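Local coordinates for protein phytochromobilin synthase (Solanum lycopersicum, PDB 6KME) that probably reduces biliverdin IX alpha, which it binds in its pocket, to phytochromobilin, the chromophore precursor of plant phytochromes, with electrons from ferredoxin, at residues A[49-54]-A[75-80]; A[108-113]-A[144-149]. The protein carries 1 engineered substitution. One frame throughout, in Å; residues are numbered along the deposited sequence.

Contact 1. Residues A[49-54]-A[75-80]; sequences LLSPSP and SFEAHK
The open end of the antiparallel hairpin formed by strands 51-63 and 69-77 lies here, where Ser51 and Glu77 make a hydrogen-bonded pair. Ser51 N gives a nearly straight bond to Glu77 O at 2.7 Å, and Glu77 N returns one to Ser51 O at 2.8 Å. One residue on, Pro52 pairs with Phe76 in a non-hydrogen-bonded pair, as suits a residue without an N-H. Ser53 N then reaches Ser75 O at 3.2 Å; the hydrogen points almost straight at the oxygen, but the donor stands well above the carbonyl plane.

The Ser51 and Glu77 side chains share one face of the sheet, where Ser51 OG packs on Glu77 CG and makes a weak 3.4 Å hydrogen bond to Glu77 O. With CG lodged between backbone N and carbonyl carbon (chi1 48°), the extended glutamate chain brings OE1 beside Pro54 CD, and a water links OE1 to Ser53 OG, which also bonds Leu55 N. On the other side, Leu50 crosses Phe76 at about a right angle, CD2 resting 3.9 Å from Phe76 CB and 4.1 Å from Ala78 CB; Leu41 of helix 34-47 touches both Leu50 and Phe76. Past the last direct bond, a second water accepts from His79 N and donates to Leu49 O. The alternating hydrogen-bonded and non-hydrogen-bonded pairs are those of an antiparallel beta hairpin, here at one edge of the sheet.

Contact 2. Residues A[108-113]-A[144-149]; sequences FDLPIF and EKYYKD
Asp109 receives two donors from helix 141-147. Lys145 NZ meets OD2 of Asp109 at 2.7 Å on the syn side, close to the carboxylate plane, as a salt bridge, while Tyr146 OH donates to Asp109 OD1, also at 2.7 Å but from well above that plane, the Asp109 carboxylate and Tyr146 ring planes being 61° apart. The lysine gets there with a fully stretched chain, its CG anti to the backbone N (chi1 177°) and lying over one face of the Tyr146 ring, toward the rim. Pro111 takes the opposite face: its CD sits 3.7 Å from the ring centroid, only 8° off the normal, a CH-pi contact. Pro111 CG also lies 3.6 Å from Tyr147 OH, whose hydrogen bond goes to Leu130 O on strand 123-131.

Farther out, Tyr142 meets the Tyr146 ring and bonds Asp109 O through its hydroxyl, while Leu208 of helix 188-211 touches Leu110, Pro111 and Tyr146. Without the phenol, as with an alanine at Tyr146, Asp109 OD1 loses its hydroxyl donor, and a gap would probably open between Pro111 and the Lys145 chain. With an ammonium on one oxygen and a phenol on the other, the carboxylate is likely to stay ionised, its charge balanced at the exposed lysine while the tyrosine is buried against the proline.

In the fold
In sequence both segments of contact 1 come first, then both of contact 2, and their centres are about 21 Å apart. The two share the seven-stranded antiparallel sheet, whose strands follow one another in sequence order: contact 1 pairs the first two, while contact 2 sets helix 141-147 against the loop that leads into the fifth, strand 112-119. They meet directly where Lys80 CG packs 3.6 Å from Phe108 CE1. The C-terminal end of helix 188-211 links them again: Lys80 NZ bonds Met209 O and Ser212 O, and Phe108 and Leu110 touch Ser212. Thus a sheet-edge hairpin and a helix-to-loop contact are connected within one bilin reductase fold, both away from the biliverdin pocket and the magnesium site.

Contact 1. Residues A[49-54]-A[75-80]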
ATOM      1  N   LEU A  49       0.298 -18.955  10.779  1.00 29.77           N
ATOM      2  CA  LEU A  49       1.705 -19.316  10.682  1.00 27.33           C
ATOM      3  C   LEU A  49       2.223 -18.873   9.326  1.00 29.24           C
ATOM      4  O   LEU A  49       1.768 -19.371   8.292  1.00 30.61           O
ATOM      5  CB  LEU A  49       1.916 -20.819  10.880  1.00 33.86           C
ATOM      6  CG  LEU A  49       3.383 -21.255  10.785  1.00 35.58           C
ATOM      7  CD1 LEU A  49       4.251 -20.453  11.752  1.00 34.28           C
ATOM      8  CD2 LEU A  49       3.522 -22.744  11.038  1.00 33.09           C
ATOM      9  N   LEU A  50       3.168 -17.939   9.330  1.00 24.54           N
ATOM     10  CA  LEU A  50       3.776 -17.504   8.086  1.00 28.05           C
ATOM     11  C   LEU A  50       4.732 -18.567   7.565  1.00 31.33           C
ATOM     12  O   LEU A  50       5.383 -19.294   8.327  1.00 28.33           O
ATOM     13  CB  LEU A  50       4.511 -16.178   8.283  1.00 25.13           C
ATOM     14  CG  LEU A  50       3.678 -14.930   8.565  1.00 30.08           C
ATOM     15  CD1 LEU A  50       4.575 -13.780   9.032  1.00 32.48           C
ATOM     16  CD2 LEU A  50       2.914 -14.499   7.314  1.00 27.90           C
ATOM     17  N   SER A  51       4.794 -18.672   6.244  1.00 27.52           N
ATOM     18  CA  SER A  51       5.791 -19.511   5.612  1.00 37.08           C
ATOM     19  C   SER A  51       6.619 -18.658   4.655  1.00 33.55           C
ATOM     20  O   SER A  51       6.155 -17.605   4.200  1.00 29.03           O
ATOM     21  CB  SER A  51       5.144 -20.690   4.865  1.00 45.66           C
ATOM     22  OG  SER A  51       4.212 -20.250   3.898  1.00 48.36           O
ATOM     23  N   PRO A  52       7.854 -19.054   4.362  1.00 37.32           N
ATOM     24  CA  PRO A  52       8.687 -18.231   3.476  1.00 39.12           C
ATOM     25  C   PRO A  52       8.108 -18.176   2.069  1.00 38.29           C
ATOM     26  O   PRO A  52       7.637 -19.182   1.533  1.00 35.57           O
ATOM     27  CB  PRO A  52      10.041 -18.950   3.503  1.00 45.67           C
ATOM     28  CG  PRO A  52       9.709 -20.365   3.842  1.00 45.72           C
ATOM     29  CD  PRO A  52       8.534 -20.301   4.767  1.00 41.36           C
ATOM     30  N   SER A  53       8.125 -16.977   1.473  1.00 33.42           N
ATOM     31  CA  SER A  53       7.809 -16.885   0.055  1.00 26.13           C
ATOM     32  C   SER A  53       8.991 -17.364  -0.786  1.00 34.57           C
ATOM     33  O   SER A  53      10.147 -17.158  -0.409  1.00 38.28           O
ATOM     34  CB  SER A  53       7.470 -15.440  -0.332  1.00 25.13           C
ATOM     35  OG  SER A  53       7.519 -15.250  -1.741  1.00 29.67           O
ATOM     36  N   PRO A  54       8.724 -17.989  -1.940  1.00 35.14           N
ATOM     37  CA  PRO A  54       9.814 -18.274  -2.888  1.00 32.24           C
ATOM     38  C   PRO A  54      10.567 -17.028  -3.324  1.00 29.21           C
ATOM     39  O   PRO A  54      11.702 -17.139  -3.796  1.00 32.00           O
ATOM     40  CB  PRO A  54       9.092 -18.923  -4.077  1.00 34.02           C
ATOM     41  CG  PRO A  54       7.735 -19.295  -3.570  1.00 42.20           C
ATOM     42  CD  PRO A  54       7.404 -18.339  -2.489  1.00 42.37           C
ATOM     43  N   SER A  75       9.871 -11.588   2.487  1.00 28.45           N
ATOM     44  CA  SER A  75       8.592 -11.984   1.914  1.00 24.97           C
ATOM     45  C   SER A  75       8.107 -13.282   2.553  1.00 22.95           C
ATOM     46  O   SER A  75       8.897 -14.166   2.906  1.00 24.46           O
ATOM     47  CB  SER A  75       8.667 -12.112   0.382  1.00 22.78           C
ATOM     48  OG  SER A  75       9.738 -12.944  -0.041  1.00 25.04           O
ATOM     49  N   PHE A  76       6.786 -13.376   2.698  1.00 24.96           N
ATOM     50  CA  PHE A  76       6.152 -14.500   3.374  1.00 27.53           C
ATOM     51  C   PHE A  76       4.797 -14.745   2.733  1.00 30.55           C
ATOM     52  O   PHE A  76       4.282 -13.914   1.976  1.00 25.27           O
ATOM     53  CB  PHE A  76       5.990 -14.232   4.875  1.00 24.39           C
ATOM     54  CG  PHE A  76       7.277 -13.925   5.578  1.00 29.75           C
ATOM     55  CD1 PHE A  76       8.081 -14.949   6.056  1.00 32.24           C
ATOM     56  CD2 PHE A  76       7.690 -12.612   5.747  1.00 33.82           C
ATOM     57  CE1 PHE A  76       9.268 -14.663   6.702  1.00 40.90           C
ATOM     58  CE2 PHE A  76       8.879 -12.329   6.388  1.00 33.10           C
ATOM     59  CZ  PHE A  76       9.667 -13.342   6.856  1.00 33.92           C
ATOM     60  N   GLU A  77       4.220 -15.901   3.041  1.00 34.18           N
ATOM     61  CA  GLU A  77       2.826 -16.162   2.735  1.00 29.87           C
ATOM     62  C   GLU A  77       2.199 -16.888   3.914  1.00 31.08           C
ATOM     63  O   GLU A  77       2.883 -17.262   4.877  1.00 28.40           O
ATOM     64  CB  GLU A  77       2.657 -16.953   1.425  1.00 34.77           C
ATOM     65  CG  GLU A  77       3.528 -18.181   1.271  1.00 49.06           C
ATOM     66  CD  GLU A  77       3.473 -18.732  -0.147  1.00 51.59           C
ATOM     67  OE1 GLU A  77       4.145 -18.172  -1.046  1.00 43.56           O
ATOM     68  OE2 GLU A  77       2.726 -19.707  -0.366  1.00 52.57           O
ATOM     69  N   ALA A  78       0.876 -17.050   3.842  1.00 25.26           N
ATOM     70  CA  ALA A  78       0.098 -17.732   4.876  1.00 29.84           C
ATOM     71  C   ALA A  78      -1.157 -18.279   4.212  1.00 27.58           C
ATOM     72  O   ALA A  78      -1.383 -18.068   3.015  1.00 26.26           O
ATOM     73  CB  ALA A  78      -0.225 -16.789   6.045  1.00 29.20           C
ATOM     74  N   HIS A  79      -1.989 -18.978   4.991  1.00 30.58           N
ATOM     75  CA  HIS A  79      -3.134 -19.655   4.386  1.00 31.33           C
ATOM     76  C   HIS A  79      -4.039 -18.684   3.630  1.00 27.67           C
ATOM     77  O   HIS A  79      -4.543 -19.013   2.549  1.00 30.57           O
ATOM     78  CB  HIS A  79      -3.958 -20.406   5.427  1.00 30.63           C
ATOM     79  CG  HIS A  79      -5.119 -21.135   4.829  1.00 32.47           C
ATOM     80  ND1 HIS A  79      -4.976 -22.316   4.130  1.00 34.49           N
ATOM     81  CD2 HIS A  79      -6.438 -20.829   4.784  1.00 32.10           C
ATOM     82  CE1 HIS A  79      -6.158 -22.718   3.698  1.00 33.01           C
ATOM     83  NE2 HIS A  79      -7.063 -21.838   4.089  1.00 30.62           N
ATOM     84  N   LYS A  80      -4.284 -17.503   4.192  1.00 23.30           N
ATOM     85  CA  LYS A  80      -5.139 -16.514   3.537  1.00 24.34           C
ATOM     86  C   LYS A  80      -4.364 -15.403   2.840  1.00 28.17           C
ATOM     87  O   LYS A  80      -4.984 -14.579   2.158  1.00 25.72           O
ATOM     88  CB  LYS A  80      -6.108 -15.889   4.555  1.00 24.99           C
ATOM     89  CG  LYS A  80      -6.997 -16.933   5.264  1.00 24.71           C
ATOM     90  CD  LYS A  80      -7.889 -16.285   6.319  1.00 22.30           C
ATOM     91  CE  LYS A  80      -8.698 -17.343   7.102  1.00 23.32           C
ATOM     92  NZ  LYS A  80      -9.518 -16.641   8.137  1.00 22.65           N
TER
HETATM   93  O   HOH W   1      -0.524 -20.287   7.086  1.00 28.85           O
HETATM   94  O   HOH W   2       4.847 -15.681  -2.453  1.00 40.75           O

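Contact 2. Residues A[108-113]-A[144-149]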
ATOM      1  N   PHE A 108     -10.157 -14.695  -0.457  1.00 30.50           N
ATOM      2  CA  PHE A 108     -10.428 -13.910   0.746  1.00 31.05           C
ATOM      3  C   PHE A 108     -10.453 -12.436   0.372  1.00 31.32           C
ATOM      4  O   PHE A 108      -9.399 -11.818   0.184  1.00 29.28           O
ATOM      5  CB  PHE A 108      -9.379 -14.203   1.809  1.00 32.07           C
ATOM      6  CG  PHE A 108      -9.276 -15.662   2.150  1.00 32.61           C
ATOM      7  CD1 PHE A 108     -10.084 -16.217   3.134  1.00 35.62           C
ATOM      8  CD2 PHE A 108      -8.408 -16.488   1.459  1.00 32.85           C
ATOM      9  CE1 PHE A 108     -10.001 -17.564   3.441  1.00 36.31           C
ATOM     10  CE2 PHE A 108      -8.323 -17.839   1.754  1.00 37.64           C
ATOM     11  CZ  PHE A 108      -9.122 -18.381   2.746  1.00 44.82           C
ATOM     12  N   ASP A 109     -11.656 -11.858   0.303  1.00 29.79           N
ATOM     13  CA  ASP A 109     -11.804 -10.500  -0.229  1.00 31.25           C
ATOM     14  C   ASP A 109     -11.377  -9.407   0.753  1.00 34.39           C
ATOM     15  O   ASP A 109     -11.939  -8.302   0.747  1.00 34.86           O
ATOM     16  CB  ASP A 109     -13.256 -10.273  -0.667  1.00 36.11           C
ATOM     17  CG  ASP A 109     -14.223 -10.195   0.506  1.00 36.50           C
ATOM     18  OD1 ASP A 109     -13.900 -10.712   1.599  1.00 35.76           O
ATOM     19  OD2 ASP A 109     -15.314  -9.611   0.325  1.00 36.38           O
ATOM     20  N   LEU A 110     -10.355  -9.690   1.562  1.00 29.39           N
ATOM     21  CA  LEU A 110      -9.850  -8.736   2.546  1.00 26.66           C
ATOM     22  C   LEU A 110      -9.328  -7.460   1.891  1.00 27.55           C
ATOM     23  O   LEU A 110      -8.849  -7.478   0.750  1.00 24.36           O
ATOM     24  CB  LEU A 110      -8.707  -9.349   3.355  1.00 25.40           C
ATOM     25  CG  LEU A 110      -9.063 -10.370   4.421  1.00 31.97           C
ATOM     26  CD1 LEU A 110      -7.926 -11.367   4.562  1.00 27.98           C
ATOM     27  CD2 LEU A 110      -9.326  -9.636   5.722  1.00 30.28           C
ATOM     28  N   PRO A 111      -9.353  -6.347   2.620  1.00 22.79           N
ATOM     29  CA  PRO A 111      -8.578  -5.183   2.196  1.00 25.88           C
ATOM     30  C   PRO A 111      -7.094  -5.520   2.128  1.00 26.71           C
ATOM     31  O   PRO A 111      -6.600  -6.438   2.786  1.00 22.63           O
ATOM     32  CB  PRO A 111      -8.866  -4.140   3.287  1.00 23.21           C
ATOM     33  CG  PRO A 111     -10.189  -4.539   3.862  1.00 22.34           C
ATOM     34  CD  PRO A 111     -10.207  -6.057   3.791  1.00 20.90           C
ATOM     35  N   ILE A 112      -6.386  -4.762   1.298  1.00 21.32           N
ATOM     36  CA  ILE A 112      -4.934  -4.842   1.202  1.00 27.42           C
ATOM     37  C   ILE A 112      -4.322  -3.919   2.252  1.00 25.08           C
ATOM     38  O   ILE A 112      -4.592  -2.715   2.261  1.00 26.12           O
ATOM     39  CB  ILE A 112      -4.464  -4.470  -0.209  1.00 24.46           C
ATOM     40  CG1 ILE A 112      -4.871  -5.585  -1.177  1.00 24.78           C
ATOM     41  CG2 ILE A 112      -2.971  -4.213  -0.210  1.00 20.11           C
ATOM     42  CD1 ILE A 112      -4.790  -5.199  -2.652  1.00 32.75           C
ATOM     43  N   PHE A 113      -3.518  -4.481   3.158  1.00 19.72           N
ATOM     44  CA  PHE A 113      -2.824  -3.648   4.128  1.00 23.21           C
ATOM     45  C   PHE A 113      -1.677  -2.937   3.431  1.00 22.56           C
ATOM     46  O   PHE A 113      -0.923  -3.551   2.675  1.00 19.60           O
ATOM     47  CB  PHE A 113      -2.296  -4.458   5.320  1.00 24.62           C
ATOM     48  CG  PHE A 113      -1.671  -3.585   6.389  1.00 21.50           C
ATOM     49  CD1 PHE A 113      -2.467  -2.981   7.363  1.00 17.10           C
ATOM     50  CD2 PHE A 113      -0.301  -3.316   6.381  1.00 23.63           C
ATOM     51  CE1 PHE A 113      -1.899  -2.131   8.334  1.00 25.06           C
ATOM     52  CE2 PHE A 113       0.272  -2.474   7.334  1.00 24.73           C
ATOM     53  CZ  PHE A 113      -0.531  -1.884   8.320  1.00 21.68           C
ATOM     54  N   GLU A 144     -19.531  -1.239   4.144  1.00 39.02           N
ATOM     55  CA  GLU A 144     -20.122  -1.602   5.426  1.00 47.99           C
ATOM     56  C   GLU A 144     -19.509  -2.883   5.979  1.00 49.85           C
ATOM     57  O   GLU A 144     -19.291  -3.003   7.190  1.00 57.21           O
ATOM     58  CB  GLU A 144     -21.636  -1.754   5.279  1.00 58.55           C
ATOM     59  CG  GLU A 144     -22.364  -0.426   5.262  1.00 72.64           C
ATOM     60  CD  GLU A 144     -22.189   0.335   6.562  1.00 78.31           C
ATOM     61  OE1 GLU A 144     -22.729  -0.125   7.592  1.00 81.16           O
ATOM     62  OE2 GLU A 144     -21.495   1.377   6.558  1.00 73.71           O
ATOM     63  N   LYS A 145     -19.223  -3.844   5.102  1.00 45.70           N
ATOM     64  CA  LYS A 145     -18.677  -5.126   5.533  1.00 43.78           C
ATOM     65  C   LYS A 145     -17.365  -4.952   6.301  1.00 39.98           C
ATOM     66  O   LYS A 145     -17.093  -5.683   7.259  1.00 40.44           O
ATOM     67  CB  LYS A 145     -18.482  -6.023   4.304  1.00 41.77           C
ATOM     68  CG  LYS A 145     -17.855  -7.375   4.555  1.00 44.35           C
ATOM     69  CD  LYS A 145     -17.634  -8.123   3.241  1.00 45.51           C
ATOM     70  CE  LYS A 145     -17.181  -9.561   3.490  1.00 45.98           C
ATOM     71  NZ  LYS A 145     -17.012 -10.355   2.234  1.00 38.50           N
ATOM     72  N   TYR A 146     -16.539  -3.987   5.905  1.00 28.76           N
ATOM     73  CA  TYR A 146     -15.178  -3.936   6.418  1.00 27.87           C
ATOM     74  C   TYR A 146     -14.829  -2.692   7.223  1.00 31.78           C
ATOM     75  O   TYR A 146     -13.903  -2.757   8.039  1.00 29.92           O
ATOM     76  CB  TYR A 146     -14.166  -4.081   5.269  1.00 29.91           C
ATOM     77  CG  TYR A 146     -13.929  -5.531   4.900  1.00 28.61           C
ATOM     78  CD1 TYR A 146     -13.371  -6.413   5.817  1.00 27.55           C
ATOM     79  CD2 TYR A 146     -14.273  -6.022   3.647  1.00 32.78           C
ATOM     80  CE1 TYR A 146     -13.153  -7.750   5.493  1.00 29.02           C
ATOM     81  CE2 TYR A 146     -14.053  -7.356   3.310  1.00 34.32           C
ATOM     82  CZ  TYR A 146     -13.494  -8.215   4.241  1.00 38.42           C
ATOM     83  OH  TYR A 146     -13.284  -9.545   3.923  1.00 38.93           O
ATOM     84  N   TYR A 147     -15.518  -1.570   7.027  1.00 33.63           N
ATOM     85  CA  TYR A 147     -15.093  -0.322   7.655  1.00 26.62           C
ATOM     86  C   TYR A 147     -16.083   0.227   8.668  1.00 30.73           C
ATOM     87  O   TYR A 147     -15.729   1.163   9.392  1.00 36.06           O
ATOM     88  CB  TYR A 147     -14.797   0.748   6.585  1.00 32.26           C
ATOM     89  CG  TYR A 147     -13.719   0.284   5.638  1.00 28.89           C
ATOM     90  CD1 TYR A 147     -12.370   0.393   5.975  1.00 26.22           C
ATOM     91  CD2 TYR A 147     -14.045  -0.324   4.434  1.00 30.41           C
ATOM     92  CE1 TYR A 147     -11.372  -0.075   5.112  1.00 27.13           C
ATOM     93  CE2 TYR A 147     -13.059  -0.790   3.568  1.00 29.39           C
ATOM     94  CZ  TYR A 147     -11.731  -0.662   3.911  1.00 31.23           C
ATOM     95  OH  TYR A 147     -10.771  -1.129   3.041  1.00 22.27           O
ATOM     96  N   LYS A 148     -17.286  -0.347   8.777  1.00 34.21           N
ATOM     97  CA  LYS A 148     -18.281   0.202   9.693  1.00 40.09           C
ATOM     98  C   LYS A 148     -17.726   0.322  11.105  1.00 36.09           C
ATOM     99  O   LYS A 148     -17.931   1.337  11.780  1.00 38.58           O
ATOM    100  CB  LYS A 148     -19.540  -0.665   9.688  1.00 43.30           C
ATOM    101  N   ASP A 149     -16.990  -0.691  11.552  1.00 36.00           N
ATOM    102  CA  ASP A 149     -16.494  -0.768  12.919  1.00 40.91           C
ATOM    103  C   ASP A 149     -15.104  -0.163  13.091  1.00 38.47           C
ATOM    104  O   ASP A 149     -14.566  -0.191  14.205  1.00 35.11           O
ATOM    105  CB  ASP A 149     -16.499  -2.229  13.379  1.00 42.03           C
ATOM    106  CG  ASP A 149     -17.917  -2.782  13.539  1.00 55.00           C
ATOM    107  OD1 ASP A 149     -18.831  -1.993  13.873  1.00 55.73           O
ATOM    108  OD2 ASP A 149     -18.120  -3.998  13.326  1.00 58.95           O
TER